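Local coordinates for metallophosphoesterase TT1561-like domain-containing protein (Aquifex aeolicus, PDB 2YVT), which probably acts as a metal-dependent phosphoesterase of the calcineurin superfamily, although its substrate and cellular role are unknown, at residues K50-A55 against E147-F152. Residues are numbered along the deposited sequence; the frame is centred on the assembly and turned at random.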
ATOM      1  N   LYS A  50      -6.205  14.847 -11.387  1.00 12.86           N
ATOM      2  CA  LYS A  50      -6.349  16.269 -11.687  1.00 14.04           C
ATOM      3  C   LYS A  50      -7.791  16.631 -12.018  1.00 13.38           C
ATOM      4  O   LYS A  50      -8.283  17.657 -11.556  1.00 13.90           O
ATOM      5  CB  LYS A  50      -5.424  16.698 -12.826  1.00 16.24           C
ATOM      6  CG  LYS A  50      -3.957  16.814 -12.432  1.00 18.34           C
ATOM      7  CD  LYS A  50      -3.125  17.327 -13.599  1.00 21.82           C
ATOM      8  CE  LYS A  50      -1.637  17.265 -13.293  1.00 24.21           C
ATOM      9  NZ  LYS A  50      -1.211  18.346 -12.360  1.00 26.47           N
ATOM     10  N   GLU A  51      -8.476  15.785 -12.791  1.00 13.67           N
ATOM     11  CA  GLU A  51      -9.876  16.070 -13.121  1.00 13.08           C
ATOM     12  C   GLU A  51     -10.743  16.084 -11.866  1.00 13.11           C
ATOM     13  O   GLU A  51     -11.571  16.978 -11.681  1.00 13.14           O
ATOM     14  CB  GLU A  51     -10.437  15.102 -14.170  1.00 13.37           C
ATOM     15  CG  GLU A  51     -11.970  15.140 -14.299  1.00 13.81           C
ATOM     16  CD  GLU A  51     -12.540  16.514 -14.675  1.00 15.46           C
ATOM     17  OE1 GLU A  51     -11.820  17.348 -15.282  1.00 16.74           O
ATOM     18  OE2 GLU A  51     -13.730  16.749 -14.364  1.00 15.35           O
ATOM     19  N   TYR A  52     -10.540  15.091 -11.001  1.00 12.69           N
ATOM     20  CA  TYR A  52     -11.258  15.020  -9.738  1.00 13.53           C
ATOM     21  C   TYR A  52     -11.038  16.272  -8.883  1.00 12.84           C
ATOM     22  O   TYR A  52     -12.003  16.879  -8.407  1.00 13.41           O
ATOM     23  CB  TYR A  52     -10.837  13.764  -8.977  1.00 16.08           C
ATOM     24  CG  TYR A  52     -11.416  13.663  -7.586  1.00 17.13           C
ATOM     25  CD1 TYR A  52     -12.720  13.211  -7.381  1.00 17.99           C
ATOM     26  CD2 TYR A  52     -10.659  14.027  -6.473  1.00 17.17           C
ATOM     27  CE1 TYR A  52     -13.248  13.115  -6.102  1.00 18.08           C
ATOM     28  CE2 TYR A  52     -11.181  13.937  -5.191  1.00 18.22           C
ATOM     29  CZ  TYR A  52     -12.479  13.486  -5.016  1.00 17.88           C
ATOM     30  OH  TYR A  52     -12.993  13.395  -3.738  1.00 19.75           O
ATOM     31  N   GLU A  53      -9.774  16.669  -8.709  1.00 12.30           N
ATOM     32  CA  GLU A  53      -9.450  17.819  -7.860  1.00 12.64           C
ATOM     33  C   GLU A  53      -9.966  19.124  -8.464  1.00 12.19           C
ATOM     34  O   GLU A  53     -10.565  19.933  -7.759  1.00 13.03           O
ATOM     35  CB  GLU A  53      -7.946  17.907  -7.546  1.00 14.85           C
ATOM     36  CG  GLU A  53      -7.376  16.714  -6.743  1.00 16.60           C
ATOM     37  CD  GLU A  53      -8.046  16.473  -5.386  1.00 19.81           C
ATOM     38  OE1 GLU A  53      -8.713  17.386  -4.840  1.00 21.59           O
ATOM     39  OE2 GLU A  53      -7.903  15.345  -4.854  1.00 22.09           O
ATOM     40  N   ARG A  54      -9.764  19.303  -9.769  1.00 13.16           N
ATOM     41  CA  ARG A  54     -10.252  20.492 -10.472  1.00 13.15           C
ATOM     42  C   ARG A  54     -11.768  20.608 -10.384  1.00 13.20           C
ATOM     43  O   ARG A  54     -12.300  21.687 -10.118  1.00 14.21           O
ATOM     44  CB  ARG A  54      -9.836  20.472 -11.947  1.00 13.51           C
ATOM     45  CG  ARG A  54      -8.354  20.707 -12.205  1.00 15.42           C
ATOM     46  CD  ARG A  54      -7.911  22.112 -11.808  1.00 16.76           C
ATOM     47  NE  ARG A  54      -8.596  23.169 -12.563  1.00 18.63           N
ATOM     48  CZ  ARG A  54      -8.189  23.668 -13.730  1.00 19.36           C
ATOM     49  NH1 ARG A  54      -7.091  23.216 -14.328  1.00 19.68           N
ATOM     50  NH2 ARG A  54      -8.898  24.626 -14.312  1.00 20.29           N
ATOM     51  N   ALA A  55     -12.457  19.484 -10.589  1.00 13.17           N
ATOM     52  CA  ALA A  55     -13.915  19.479 -10.549  1.00 13.44           C
ATOM     53  C   ALA A  55     -14.423  19.866  -9.172  1.00 14.24           C
ATOM     54  O   ALA A  55     -15.346  20.664  -9.052  1.00 14.89           O
ATOM     55  CB  ALA A  55     -14.473  18.125 -10.971  1.00 14.11           C
ATOM     56  N   GLU A 147     -13.418  12.670   3.077  1.00 14.83           N
ATOM     57  CA  GLU A 147     -13.469  12.406   1.632  1.00 15.52           C
ATOM     58  C   GLU A 147     -13.709  10.933   1.312  1.00 12.74           C
ATOM     59  O   GLU A 147     -13.146  10.057   1.959  1.00 12.99           O
ATOM     60  CB  GLU A 147     -12.177  12.844   0.954  1.00 19.08           C
ATOM     61  CG  GLU A 147     -12.063  14.322   0.685  1.00 25.01           C
ATOM     62  CD  GLU A 147     -10.932  14.614  -0.267  1.00 27.50           C
ATOM     63  OE1 GLU A 147     -11.199  14.774  -1.486  1.00 30.14           O
ATOM     64  OE2 GLU A 147      -9.771  14.629   0.195  1.00 29.48           O
ATOM     65  N   PHE A 148     -14.532  10.671   0.298  1.00 11.80           N
ATOM     66  CA  PHE A 148     -14.886   9.303  -0.087  1.00 10.92           C
ATOM     67  C   PHE A 148     -15.011   9.258  -1.609  1.00 10.50           C
ATOM     68  O   PHE A 148     -15.951   9.830  -2.183  1.00 12.94           O
ATOM     69  CB  PHE A 148     -16.222   8.922   0.578  1.00 11.37           C
ATOM     70  CG  PHE A 148     -16.476   7.435   0.721  1.00 12.65           C
ATOM     71  CD1 PHE A 148     -17.494   6.997   1.568  1.00 13.79           C
ATOM     72  CD2 PHE A 148     -15.716   6.480   0.043  1.00 12.68           C
ATOM     73  CE1 PHE A 148     -17.764   5.642   1.735  1.00 13.46           C
ATOM     74  CE2 PHE A 148     -15.975   5.104   0.207  1.00 12.54           C
ATOM     75  CZ  PHE A 148     -17.002   4.688   1.050  1.00 13.24           C
ATOM     76  N   GLU A 149     -14.044   8.606  -2.256  1.00  9.13           N
ATOM     77  CA  GLU A 149     -14.013   8.474  -3.711  1.00  8.41           C
ATOM     78  C   GLU A 149     -13.318   7.171  -4.098  1.00  9.44           C
ATOM     79  O   GLU A 149     -12.325   6.784  -3.472  1.00  9.32           O
ATOM     80  CB  GLU A 149     -13.255   9.671  -4.310  1.00  9.32           C
ATOM     81  CG  GLU A 149     -13.030   9.629  -5.826  1.00 10.64           C
ATOM     82  CD  GLU A 149     -14.313   9.618  -6.647  1.00 11.16           C
ATOM     83  OE1 GLU A 149     -15.343  10.168  -6.201  1.00 13.69           O
ATOM     84  OE2 GLU A 149     -14.286   9.065  -7.764  1.00 11.93           O
ATOM     85  N   GLU A 150     -13.822   6.502  -5.137  1.00  9.48           N
ATOM     86  CA  GLU A 150     -13.192   5.270  -5.596  1.00  9.51           C
ATOM     87  C   GLU A 150     -12.981   5.190  -7.099  1.00  9.57           C
ATOM     88  O   GLU A 150     -12.416   4.217  -7.576  1.00 10.71           O
ATOM     89  CB  GLU A 150     -13.971   4.039  -5.125  1.00  9.90           C
ATOM     90  CG  GLU A 150     -14.074   3.902  -3.618  1.00 11.20           C
ATOM     91  CD  GLU A 150     -14.805   2.644  -3.202  1.00 10.99           C
ATOM     92  OE1 GLU A 150     -15.972   2.443  -3.626  1.00 14.76           O
ATOM     93  OE2 GLU A 150     -14.211   1.849  -2.454  1.00 11.93           O
ATOM     94  N   ASP A 151     -13.441   6.198  -7.843  1.00  9.42           N
ATOM     95  CA  ASP A 151     -13.347   6.148  -9.301  1.00 10.16           C
ATOM     96  C   ASP A 151     -12.166   6.933  -9.886  1.00  9.70           C
ATOM     97  O   ASP A 151     -11.390   6.388 -10.656  1.00 10.92           O
ATOM     98  CB  ASP A 151     -14.669   6.592  -9.941  1.00 11.66           C
ATOM     99  CG  ASP A 151     -15.807   5.620  -9.667  1.00 14.40           C
ATOM    100  OD1 ASP A 151     -15.558   4.529  -9.123  1.00 16.46           O
ATOM    101  OD2 ASP A 151     -16.962   5.944  -9.998  1.00 17.00           O
ATOM    102  N   PHE A 152     -12.049   8.212  -9.544  1.00  9.53           N
ATOM    103  CA  PHE A 152     -10.958   9.033 -10.075  1.00  9.60           C
ATOM    104  C   PHE A 152      -9.695   8.843  -9.262  1.00  9.99           C
ATOM    105  O   PHE A 152      -8.589   8.966  -9.784  1.00 11.16           O
ATOM    106  CB  PHE A 152     -11.343  10.508 -10.069  1.00 10.46           C
ATOM    107  CG  PHE A 152     -12.404  10.853 -11.065  1.00 10.96           C
ATOM    108  CD1 PHE A 152     -12.057  11.349 -12.322  1.00 10.67           C
ATOM    109  CD2 PHE A 152     -13.752  10.691 -10.748  1.00 11.72           C
ATOM    110  CE1 PHE A 152     -13.048  11.662 -13.256  1.00 11.87           C
ATOM    111  CE2 PHE A 152     -14.749  11.005 -11.675  1.00 11.86           C
ATOM    112  CZ  PHE A 152     -14.394  11.494 -12.928  1.00 11.59           C
TER
HETATM  113  O   HOH W   1     -10.623  17.119  -2.660  1.00 33.69           O
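Tyr52 and Glu149 both carry CG anti to the backbone N (chi1 174° and 175°), which sends the tyrosine ring off its helix toward the loop and the glutamate chain back past it. The two side chains run in opposite directions. Tyr52 CE1 lies 3.5 Å from Glu149 CG, an oblique approach to the ring. The Glu149 chain then bends at chi2 and turns its carboxylate back to its own backbone. There OE2 takes two N-H groups. Phe152 N meets the anti lone pair of Glu149 OE2 at 3.0 Å, nearly straight at 167°. Asp151 N reaches the same oxygen from above the carboxylate plane. These two bonds hold the carboxylate and probably keep the CG methylene against the tyrosine. With an alanine here, the N-H groups of Phe152 and Asp151 would probably lose this acceptor, and a gap is likely to open where CG and the carboxylate lay against CE1 and CD1 of Tyr52.

At the base of the ring, Tyr52 CB packs on Phe152 CB at 3.5 Å. Phe152 CE1 also touches Glu51 CG at 3.8 Å, while the Glu51 carboxylate is salt-bridged to Arg60. Ile67 of helix 65-86 and Pro62 also touch Phe152. At the far end of the ring, Tyr52 OH lies 3.2 Å from Glu147 OE1, at the ring edge; a hydrogen bond is possible but not certain. A water lies 2.7 Å from Glu147 OE1 and 2.9 Å from Glu53 OE1, within hydrogen-bonding distance of both carboxylates. Lys155 forms salt bridges with both glutamates and probably eases their mutual repulsion.

The arrangement is local packing of an aromatic helix residue on the loop that carries residues 147-152. It joins helix 46-57, which follows strand 35-39 of one sheet, to the connection between strands 134-144 and 155-157 of the other, within the two-sheet calcineurin-like metallophosphoesterase fold.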